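Local coordinates for protein response regulator receiver (Brucella melitensis biovar Abortus, PDB 4G97) that probably switches on the general stress response when phosphorylated, its sigma-factor-like domain being released from its receiver domain to bind an anti-sigma factor, at residues A[30-35]-A[58-63]; A[8-13]-A[51-56]; A[91-96]-A[253-258]. All coordinates share one frame; numbering follows the deposited sequence.

Contact 1 (A[30-35]-A[58-63]); sequences AYVAAA and RLFCNL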
loop_
_atom_site.group_PDB
_atom_site.type_symbol
_atom_site.label_atom_id
_atom_site.label_comp_id
_atom_site.label_asym_id
_atom_site.label_seq_id
_atom_site.Cartn_x
_atom_site.Cartn_y
_atom_site.Cartn_z
ATOM N N ALA A 30 10.595 -0.936 -9.831
ATOM C CA ALA A 30 11.645 -1.693 -10.520
ATOM C C ALA A 30 11.247 -3.132 -10.814
ATOM O O ALA A 30 11.537 -3.620 -11.909
ATOM C CB ALA A 30 12.940 -1.650 -9.725
ATOM N N TYR A 31 10.548 -3.800 -9.871
ATOM C CA TYR A 31 10.059 -5.170 -10.054
ATOM C C TYR A 31 8.972 -5.192 -11.122
ATOM O O TYR A 31 8.857 -6.181 -11.850
ATOM C CB TYR A 31 9.481 -5.736 -8.747
ATOM C CG TYR A 31 10.472 -6.460 -7.860
ATOM C CD1 TYR A 31 10.811 -5.958 -6.608
ATOM C CD2 TYR A 31 11.003 -7.694 -8.234
ATOM C CE1 TYR A 31 11.708 -6.631 -5.774
ATOM C CE2 TYR A 31 11.894 -8.382 -7.405
ATOM C CZ TYR A 31 12.242 -7.847 -6.173
ATOM O OH TYR A 31 13.116 -8.519 -5.352
ATOM N N VAL A 32 8.163 -4.111 -11.222
ATOM C CA VAL A 32 7.107 -4.050 -12.248
ATOM C C VAL A 32 7.749 -3.841 -13.613
ATOM O O VAL A 32 7.407 -4.565 -14.550
ATOM C CB VAL A 32 5.983 -3.023 -11.952
ATOM C CG1 VAL A 32 5.065 -2.839 -13.169
ATOM C CG2 VAL A 32 5.166 -3.472 -10.741
ATOM N N ALA A 33 8.716 -2.893 -13.697
ATOM C CA ALA A 33 9.454 -2.571 -14.921
ATOM C C ALA A 33 10.193 -3.795 -15.468
ATOM O O ALA A 33 10.138 -4.040 -16.681
ATOM C CB ALA A 33 10.414 -1.419 -14.679
ATOM N N ALA A 34 10.816 -4.601 -14.571
ATOM C CA ALA A 34 11.534 -5.839 -14.937
ATOM C C ALA A 34 10.594 -6.896 -15.495
ATOM O O ALA A 34 10.949 -7.558 -16.467
ATOM C CB ALA A 34 12.302 -6.402 -13.747
ATOM N N ALA A 35 9.399 -7.055 -14.911
ATOM C CA ALA A 35 8.447 -8.050 -15.401
ATOM C C ALA A 35 7.885 -7.625 -16.757
ATOM O O ALA A 35 7.641 -8.477 -17.615
ATOM C CB ALA A 35 7.328 -8.258 -14.397
ATOM N N ARG A 58 -0.146 -12.845 -11.815
ATOM C CA ARG A 58 0.418 -14.211 -11.777
ATOM C C ARG A 58 1.857 -14.207 -12.302
ATOM O O ARG A 58 2.754 -14.753 -11.661
ATOM C CB ARG A 58 -0.464 -15.188 -12.594
ATOM C CG ARG A 58 -0.043 -16.636 -12.432
ATOM C CD ARG A 58 -1.074 -17.563 -13.001
ATOM N NE ARG A 58 -0.495 -18.882 -13.235
ATOM C CZ ARG A 58 -1.093 -19.856 -13.909
ATOM N NH1 ARG A 58 -2.304 -19.669 -14.429
ATOM N NH2 ARG A 58 -0.487 -21.023 -14.076
ATOM N N LEU A 59 2.088 -13.552 -13.452
ATOM C CA LEU A 59 3.425 -13.399 -14.020
ATOM C C LEU A 59 4.308 -12.663 -13.022
ATOM O O LEU A 59 5.417 -13.126 -12.738
ATOM C CB LEU A 59 3.343 -12.622 -15.340
ATOM C CG LEU A 59 4.650 -12.275 -16.052
ATOM C CD1 LEU A 59 5.427 -13.524 -16.433
ATOM C CD2 LEU A 59 4.355 -11.471 -17.302
ATOM N N PHE A 60 3.812 -11.526 -12.460
ATOM C CA PHE A 60 4.572 -10.777 -11.453
ATOM C C PHE A 60 4.950 -11.690 -10.276
ATOM O O PHE A 60 6.126 -11.764 -9.935
ATOM C CB PHE A 60 3.793 -9.538 -10.963
ATOM C CG PHE A 60 4.529 -8.770 -9.888
ATOM C CD1 PHE A 60 4.392 -9.114 -8.546
ATOM C CD2 PHE A 60 5.411 -7.743 -10.223
ATOM C CE1 PHE A 60 5.108 -8.440 -7.561
ATOM C CE2 PHE A 60 6.106 -7.052 -9.235
ATOM C CZ PHE A 60 5.961 -7.415 -7.911
ATOM N N CYS A 61 3.959 -12.357 -9.649
ATOM C CA CYS A 61 4.200 -13.258 -8.512
ATOM C C CYS A 61 5.118 -14.446 -8.841
ATOM O O CYS A 61 5.923 -14.819 -7.994
ATOM C CB CYS A 61 2.903 -13.704 -7.850
ATOM S SG CYS A 61 1.950 -12.359 -7.092
ATOM N N ASN A 62 5.034 -15.014 -10.068
ATOM C CA ASN A 62 5.927 -16.116 -10.479
ATOM C C ASN A 62 7.367 -15.624 -10.634
ATOM O O ASN A 62 8.290 -16.322 -10.215
ATOM C CB ASN A 62 5.462 -16.791 -11.777
ATOM C CG ASN A 62 4.194 -17.587 -11.663
ATOM O OD1 ASN A 62 3.712 -17.908 -10.568
ATOM N ND2 ASN A 62 3.621 -17.920 -12.809
ATOM N N LEU A 63 7.556 -14.410 -11.192
ATOM C CA LEU A 63 8.878 -13.804 -11.348
ATOM C C LEU A 63 9.481 -13.354 -9.991
ATOM O O LEU A 63 10.706 -13.297 -9.847
ATOM C CB LEU A 63 8.826 -12.626 -12.340
ATOM C CG LEU A 63 8.734 -12.979 -13.843
ATOM C CD1 LEU A 63 8.311 -11.778 -14.658
ATOM C CD2 LEU A 63 10.067 -13.493 -14.391
#
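The ring of F60 overlaps Y31 and V32 with its CE2 corner. CE2 of F60 lies 3.7 Å from CB of Y31, and the same CE2 lies 4.0 Å from CG2 of V32. Both neighbours come at the ring on a slant. The CB of F60 leaves its helix at a slant to 30-35, and CG, anti to the backbone N (chi1 178°), carries the far end of the ring across. The side chains of F60 and V32 cross at about a right angle. CG2 is the branch of V32 that touches; it stands anti to the carbonyl carbon. Y31 meets F60 with its CB, at the root of the side chain.

A second patch lies at the C-terminal end of both segments. CB of A35 meets CD1 of L63 at 3.7 Å, and CA of A35 is almost as close to that methyl. The small A35 side chain lets the backbones come near: A35 and F60 have the closest CA atoms, 6.2 Å apart. L59 adds a looser touch, CD2 of L59 to the carbonyl O of A35 at 4.5 Å.

The two segments belong to helices 25-41 and 52-64 of the sigma2-like part of PhyR, an all-helical bundle. The axes of the two short segments pass 10.1 Å apart at 106°, so the helices run across each other and meet over a short length. The side-chain contacts are apolar. F60, V32 and A35 are buried.

Helix 11-22 lies against this junction: its S18 touches Y31, V32 and F60. On another side of helix 52-64, R58 makes a salt bridge to E117, and N62 hydrogen-bonds to the same carboxylate oxygen, OE2.

Contact 2 (A[8-13]-A[51-56]); sequences APHLPY and SDRIGL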
loop_
_atom_site.group_PDB
_atom_site.type_symbol
_atom_site.label_atom_id
_atom_site.label_comp_id
_atom_site.label_asym_id
_atom_site.label_seq_id
_atom_site.Cartn_x
_atom_site.Cartn_y
_atom_site.Cartn_z
ATOM N N ALA A 8 -1.626 -2.901 -20.288
ATOM C CA ALA A 8 -1.381 -1.489 -19.935
ATOM C C ALA A 8 -2.355 -0.911 -18.888
ATOM O O ALA A 8 -1.862 -0.286 -17.945
ATOM C CB ALA A 8 -1.341 -0.605 -21.175
ATOM N N PRO A 9 -3.700 -1.144 -18.947
ATOM C CA PRO A 9 -4.575 -0.571 -17.906
ATOM C C PRO A 9 -4.366 -1.129 -16.509
ATOM O O PRO A 9 -4.828 -0.509 -15.547
ATOM C CB PRO A 9 -5.990 -0.905 -18.399
ATOM C CG PRO A 9 -5.843 -1.209 -19.834
ATOM C CD PRO A 9 -4.507 -1.845 -19.970
ATOM N N HIS A 10 -3.713 -2.305 -16.396
ATOM C CA HIS A 10 -3.532 -2.977 -15.115
ATOM C C HIS A 10 -2.186 -2.650 -14.416
ATOM O O HIS A 10 -2.007 -3.000 -13.244
ATOM C CB HIS A 10 -3.763 -4.499 -15.285
ATOM C CG HIS A 10 -5.082 -4.827 -15.937
ATOM N ND1 HIS A 10 -6.287 -4.543 -15.316
ATOM C CD2 HIS A 10 -5.337 -5.349 -17.160
ATOM C CE1 HIS A 10 -7.232 -4.913 -16.170
ATOM N NE2 HIS A 10 -6.709 -5.425 -17.282
ATOM N N LEU A 11 -1.250 -1.999 -15.142
ATOM C CA LEU A 11 0.079 -1.633 -14.610
ATOM C C LEU A 11 0.027 -0.706 -13.365
ATOM O O LEU A 11 0.740 -0.993 -12.401
ATOM C CB LEU A 11 0.986 -1.045 -15.707
ATOM C CG LEU A 11 1.438 -1.997 -16.817
ATOM C CD1 LEU A 11 2.154 -1.204 -17.935
ATOM C CD2 LEU A 11 2.404 -3.073 -16.266
ATOM N N PRO A 12 -0.793 0.376 -13.319
ATOM C CA PRO A 12 -0.827 1.204 -12.100
ATOM C C PRO A 12 -1.077 0.393 -10.827
ATOM O O PRO A 12 -0.287 0.485 -9.895
ATOM C CB PRO A 12 -1.981 2.178 -12.377
ATOM C CG PRO A 12 -1.936 2.345 -13.871
ATOM C CD PRO A 12 -1.691 0.942 -14.351
ATOM N N TYR A 13 -2.143 -0.449 -10.809
ATOM C CA TYR A 13 -2.476 -1.249 -9.632
ATOM C C TYR A 13 -1.442 -2.313 -9.312
ATOM O O TYR A 13 -1.328 -2.726 -8.152
ATOM C CB TYR A 13 -3.902 -1.837 -9.716
ATOM C CG TYR A 13 -4.986 -0.787 -9.593
ATOM C CD1 TYR A 13 -4.751 0.416 -8.928
ATOM C CD2 TYR A 13 -6.261 -1.009 -10.104
ATOM C CE1 TYR A 13 -5.733 1.390 -8.823
ATOM C CE2 TYR A 13 -7.260 -0.041 -9.994
ATOM C CZ TYR A 13 -6.985 1.160 -9.361
ATOM O OH TYR A 13 -7.953 2.121 -9.214
ATOM N N SER A 51 -8.384 -13.921 -16.631
ATOM C CA SER A 51 -8.418 -12.543 -17.128
ATOM C C SER A 51 -6.998 -12.030 -17.325
ATOM O O SER A 51 -6.039 -12.588 -16.770
ATOM C CB SER A 51 -9.212 -11.628 -16.194
ATOM O OG SER A 51 -8.423 -11.254 -15.077
ATOM N N ASP A 52 -6.871 -10.952 -18.110
ATOM C CA ASP A 52 -5.590 -10.330 -18.379
ATOM C C ASP A 52 -4.953 -9.809 -17.069
ATOM O O ASP A 52 -3.751 -9.985 -16.884
ATOM C CB ASP A 52 -5.772 -9.219 -19.422
ATOM C CG ASP A 52 -6.203 -9.722 -20.799
ATOM O OD1 ASP A 52 -5.757 -10.827 -21.202
ATOM O OD2 ASP A 52 -6.926 -8.988 -21.494
ATOM N N ARG A 53 -5.773 -9.259 -16.142
ATOM C CA ARG A 53 -5.314 -8.723 -14.843
ATOM C C ARG A 53 -4.698 -9.818 -13.992
ATOM O O ARG A 53 -3.574 -9.656 -13.517
ATOM C CB ARG A 53 -6.447 -8.019 -14.071
ATOM C CG ARG A 53 -5.917 -7.044 -12.995
ATOM C CD ARG A 53 -6.982 -6.445 -12.079
ATOM N NE ARG A 53 -6.351 -5.714 -10.967
ATOM C CZ ARG A 53 -6.830 -5.633 -9.730
ATOM N NH1 ARG A 53 -7.984 -6.220 -9.415
ATOM N NH2 ARG A 53 -6.157 -4.966 -8.792
ATOM N N ILE A 54 -5.424 -10.955 -13.837
ATOM C CA ILE A 54 -4.977 -12.151 -13.109
ATOM C C ILE A 54 -3.663 -12.669 -13.709
ATOM O O ILE A 54 -2.717 -12.898 -12.961
ATOM C CB ILE A 54 -6.102 -13.232 -12.984
ATOM C CG1 ILE A 54 -7.330 -12.655 -12.249
ATOM C CG2 ILE A 54 -5.597 -14.522 -12.284
ATOM C CD1 ILE A 54 -8.638 -13.489 -12.354
ATOM N N GLY A 55 -3.605 -12.791 -15.044
ATOM C CA GLY A 55 -2.403 -13.215 -15.768
ATOM C C GLY A 55 -1.207 -12.293 -15.551
ATOM O O GLY A 55 -0.062 -12.759 -15.459
ATOM N N LEU A 56 -1.464 -10.968 -15.462
ATOM C CA LEU A 56 -0.395 -10.006 -15.218
ATOM C C LEU A 56 0.163 -10.179 -13.797
ATOM O O LEU A 56 1.376 -10.227 -13.636
ATOM C CB LEU A 56 -0.873 -8.560 -15.457
ATOM C CG LEU A 56 0.143 -7.418 -15.255
ATOM C CD1 LEU A 56 1.336 -7.535 -16.210
ATOM C CD2 LEU A 56 -0.504 -6.062 -15.439
#
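The imidazole of H10 has the stem of R53 over one face. CB of R53 sits 3.8 Å from the centroid of the H10 ring and 14° off the normal, a CH-pi contact. The next carbon is closer to a ring atom: CG of R53 lies 3.4 Å from ND1 of H10. D52 approaches the same ring on a slant, with CB of D52 4.5 Å from NE2 of H10. The guanidinium of R53 is tilted 30° from the imidazole. NH2 of R53 lies 4.0 Å from CB of Y13, whose ring stands steeply to the guanidinium.

The R53 chain is extended from CG to NE, which carries the guanidinium past H10 towards Y13. NH2 there hydrogen-bonds to E105 O and Y57 OH, and F107 forms a cation-pi pair with R53.

This contact joins the turn leading into helix 11-22 to the first turn of helix 52-64 in the sigma2-like domain. S51 is the N-cap of the second helix. OG of S51 accepts from I54 N at 3.3 Å, an almost straight bond (174°).

L56 fills the inner side. CD2 of L56 meets CB of H10 at 3.6 Å and, more loosely, CD2 of L11 at 4.3 Å. CG of L56 is anti to the backbone N, which aims the branch at H10. L11 also touches L36 of helix 25-41.

Contact 3 (A[91-96]-A[253-258]); sequences IAPLPR and ALFFEE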
loop_
_atom_site.group_PDB
_atom_site.type_symbol
_atom_site.label_atom_id
_atom_site.label_comp_id
_atom_site.label_asym_id
_atom_site.label_seq_id
_atom_site.Cartn_x
_atom_site.Cartn_y
_atom_site.Cartn_z
ATOM N N ILE A 91 10.868 -8.392 -0.865
ATOM C CA ILE A 91 9.574 -9.074 -0.954
ATOM C C ILE A 91 9.065 -9.640 0.397
ATOM O O ILE A 91 9.764 -10.414 1.056
ATOM C CB ILE A 91 9.509 -10.092 -2.138
ATOM C CG1 ILE A 91 8.092 -10.718 -2.285
ATOM C CG2 ILE A 91 10.636 -11.163 -2.051
ATOM C CD1 ILE A 91 7.757 -11.352 -3.619
ATOM N N ALA A 92 7.830 -9.246 0.785
ATOM C CA ALA A 92 7.142 -9.677 2.008
ATOM C C ALA A 92 6.670 -11.158 1.878
ATOM O O ALA A 92 6.564 -11.649 0.750
ATOM C CB ALA A 92 5.951 -8.754 2.281
ATOM N N PRO A 93 6.379 -11.887 2.990
ATOM C CA PRO A 93 5.967 -13.303 2.856
ATOM C C PRO A 93 4.629 -13.579 2.151
ATOM O O PRO A 93 3.820 -12.663 1.949
ATOM C CB PRO A 93 5.959 -13.811 4.305
ATOM C CG PRO A 93 5.752 -12.601 5.130
ATOM C CD PRO A 93 6.481 -11.497 4.413
ATOM N N LEU A 94 4.398 -14.870 1.806
ATOM C CA LEU A 94 3.211 -15.400 1.124
ATOM C C LEU A 94 1.868 -15.077 1.790
ATOM O O LEU A 94 0.961 -14.693 1.053
ATOM C CB LEU A 94 3.357 -16.907 0.833
ATOM C CG LEU A 94 2.731 -17.426 -0.466
ATOM C CD1 LEU A 94 3.614 -17.098 -1.677
ATOM C CD2 LEU A 94 2.535 -18.934 -0.398
ATOM N N PRO A 95 1.680 -15.166 3.140
ATOM C CA PRO A 95 0.372 -14.787 3.717
ATOM C C PRO A 95 0.101 -13.286 3.568
ATOM O O PRO A 95 -1.043 -12.891 3.384
ATOM C CB PRO A 95 0.493 -15.199 5.194
ATOM C CG PRO A 95 1.653 -16.115 5.255
ATOM C CD PRO A 95 2.598 -15.618 4.204
ATOM N N ARG A 96 1.159 -12.453 3.607
ATOM C CA ARG A 96 1.030 -11.002 3.404
ATOM C C ARG A 96 0.664 -10.705 1.948
ATOM O O ARG A 96 -0.177 -9.848 1.712
ATOM C CB ARG A 96 2.273 -10.239 3.877
ATOM C CG ARG A 96 2.330 -10.203 5.392
ATOM C CD ARG A 96 3.452 -9.366 5.953
ATOM N NE ARG A 96 3.336 -9.284 7.414
ATOM C CZ ARG A 96 2.654 -8.357 8.073
ATOM N NH1 ARG A 96 2.030 -7.383 7.415
ATOM N NH2 ARG A 96 2.603 -8.383 9.401
ATOM N N ALA A 253 3.128 -1.085 6.478
ATOM C CA ALA A 253 3.962 0.074 6.838
ATOM C C ALA A 253 4.739 -0.150 8.145
ATOM O O ALA A 253 5.900 0.249 8.230
ATOM C CB ALA A 253 3.117 1.331 6.939
ATOM N N LEU A 254 4.089 -0.769 9.150
ATOM C CA LEU A 254 4.682 -1.085 10.443
ATOM C C LEU A 254 5.619 -2.289 10.335
ATOM O O LEU A 254 6.611 -2.332 11.052
ATOM C CB LEU A 254 3.606 -1.362 11.488
ATOM C CG LEU A 254 2.747 -0.184 11.936
ATOM C CD1 LEU A 254 1.606 -0.671 12.800
ATOM C CD2 LEU A 254 3.574 0.849 12.709
ATOM N N PHE A 255 5.304 -3.260 9.439
ATOM C CA PHE A 255 6.144 -4.429 9.157
ATOM C C PHE A 255 7.510 -3.963 8.609
ATOM O O PHE A 255 8.544 -4.416 9.115
ATOM C CB PHE A 255 5.442 -5.389 8.174
ATOM C CG PHE A 255 6.265 -6.566 7.710
ATOM C CD1 PHE A 255 6.408 -7.697 8.512
ATOM C CD2 PHE A 255 6.920 -6.538 6.480
ATOM C CE1 PHE A 255 7.198 -8.777 8.094
ATOM C CE2 PHE A 255 7.724 -7.611 6.070
ATOM C CZ PHE A 255 7.838 -8.733 6.868
ATOM N N PHE A 256 7.507 -3.033 7.610
ATOM C CA PHE A 256 8.745 -2.489 7.036
ATOM C C PHE A 256 9.432 -1.510 7.950
ATOM O O PHE A 256 10.657 -1.464 7.942
ATOM C CB PHE A 256 8.540 -1.888 5.635
ATOM C CG PHE A 256 8.248 -2.958 4.614
ATOM C CD1 PHE A 256 9.240 -3.847 4.211
ATOM C CD2 PHE A 256 6.974 -3.095 4.072
ATOM C CE1 PHE A 256 8.963 -4.855 3.284
ATOM C CE2 PHE A 256 6.697 -4.109 3.152
ATOM C CZ PHE A 256 7.694 -4.980 2.771
ATOM N N GLU A 257 8.660 -0.755 8.763
ATOM C CA GLU A 257 9.243 0.198 9.720
ATOM C C GLU A 257 10.051 -0.524 10.781
ATOM O O GLU A 257 11.143 -0.073 11.141
ATOM C CB GLU A 257 8.186 1.122 10.355
ATOM C CG GLU A 257 8.758 2.254 11.197
ATOM C CD GLU A 257 9.729 3.210 10.529
ATOM O OE1 GLU A 257 9.788 3.235 9.278
ATOM O OE2 GLU A 257 10.436 3.937 11.264
ATOM N N GLU A 258 9.531 -1.663 11.238
ATOM C CA GLU A 258 10.196 -2.494 12.217
ATOM C C GLU A 258 11.477 -3.095 11.629
ATOM O O GLU A 258 12.534 -3.005 12.279
ATOM C CB GLU A 258 9.244 -3.568 12.729
ATOM C CG GLU A 258 9.926 -4.645 13.561
ATOM C CD GLU A 258 8.994 -5.618 14.247
ATOM O OE1 GLU A 258 7.832 -5.239 14.520
ATOM O OE2 GLU A 258 9.452 -6.733 14.585
#
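This is an interdomain contact. The start of helix 94-104 in the sigma-like part meets helix 243-265, the long C-terminal helix that follows the last strand of the receiver domain. An arginine lying over an aromatic ring is at its centre. CD of R96 stands over the centre of the F255 ring, 4.2 Å from the centroid and 8° off the normal, a CH-pi contact. The guanidinium continues over the same ring at a 24° tilt. NE of R96 lies 3.6 Å from CD1 of F255. The chain is extended from CG to NE. It then turns nearly square at the last torsion (chi4 -89°), which swings the flat group round to face the phenyl.

The polar end of R96 is held by helix 243-265 too. NH1 hydrogen-bonds to S251 OG and Q252 OE1, one turn before F255. R96 therefore grips that helix by ring contact and by hydrogen bonds together.

Apolar atoms widen the contact. CD of P93 meets CZ of F255 at 3.9 Å, the two side chains coming from opposite directions. CB of A92 lies 4.2 Å from CZ of F256, and F255 itself covers one face of the F256 ring.

The receiver is a CheY-like parallel sheet of strand order 2-1-3-4-5. Its last helix docking on the sigma-like domain is consistent with the closed form of PhyR.

From the N terminus, 8-13 comes first and 30-35 second. Contact 2 closes when 51-56 returns to 8-13, a loop of 37 residues. Contact 1 closes just afterwards, when 58-63 meets 30-35 across 22 residues. The two therefore cross. They share helix 52-64, and L11 CD2 of one touches V32 CG1 of the other at 4.1 Å. Together they tie helices 11-22, 25-41 and 52-64 into one bundle. Residues 66-90 are not modelled. Contact 3 opens only after this gap and spans 156 residues, including the whole receiver sheet. It stands in series with the others and connects the sigma-like part to the C-terminal helix.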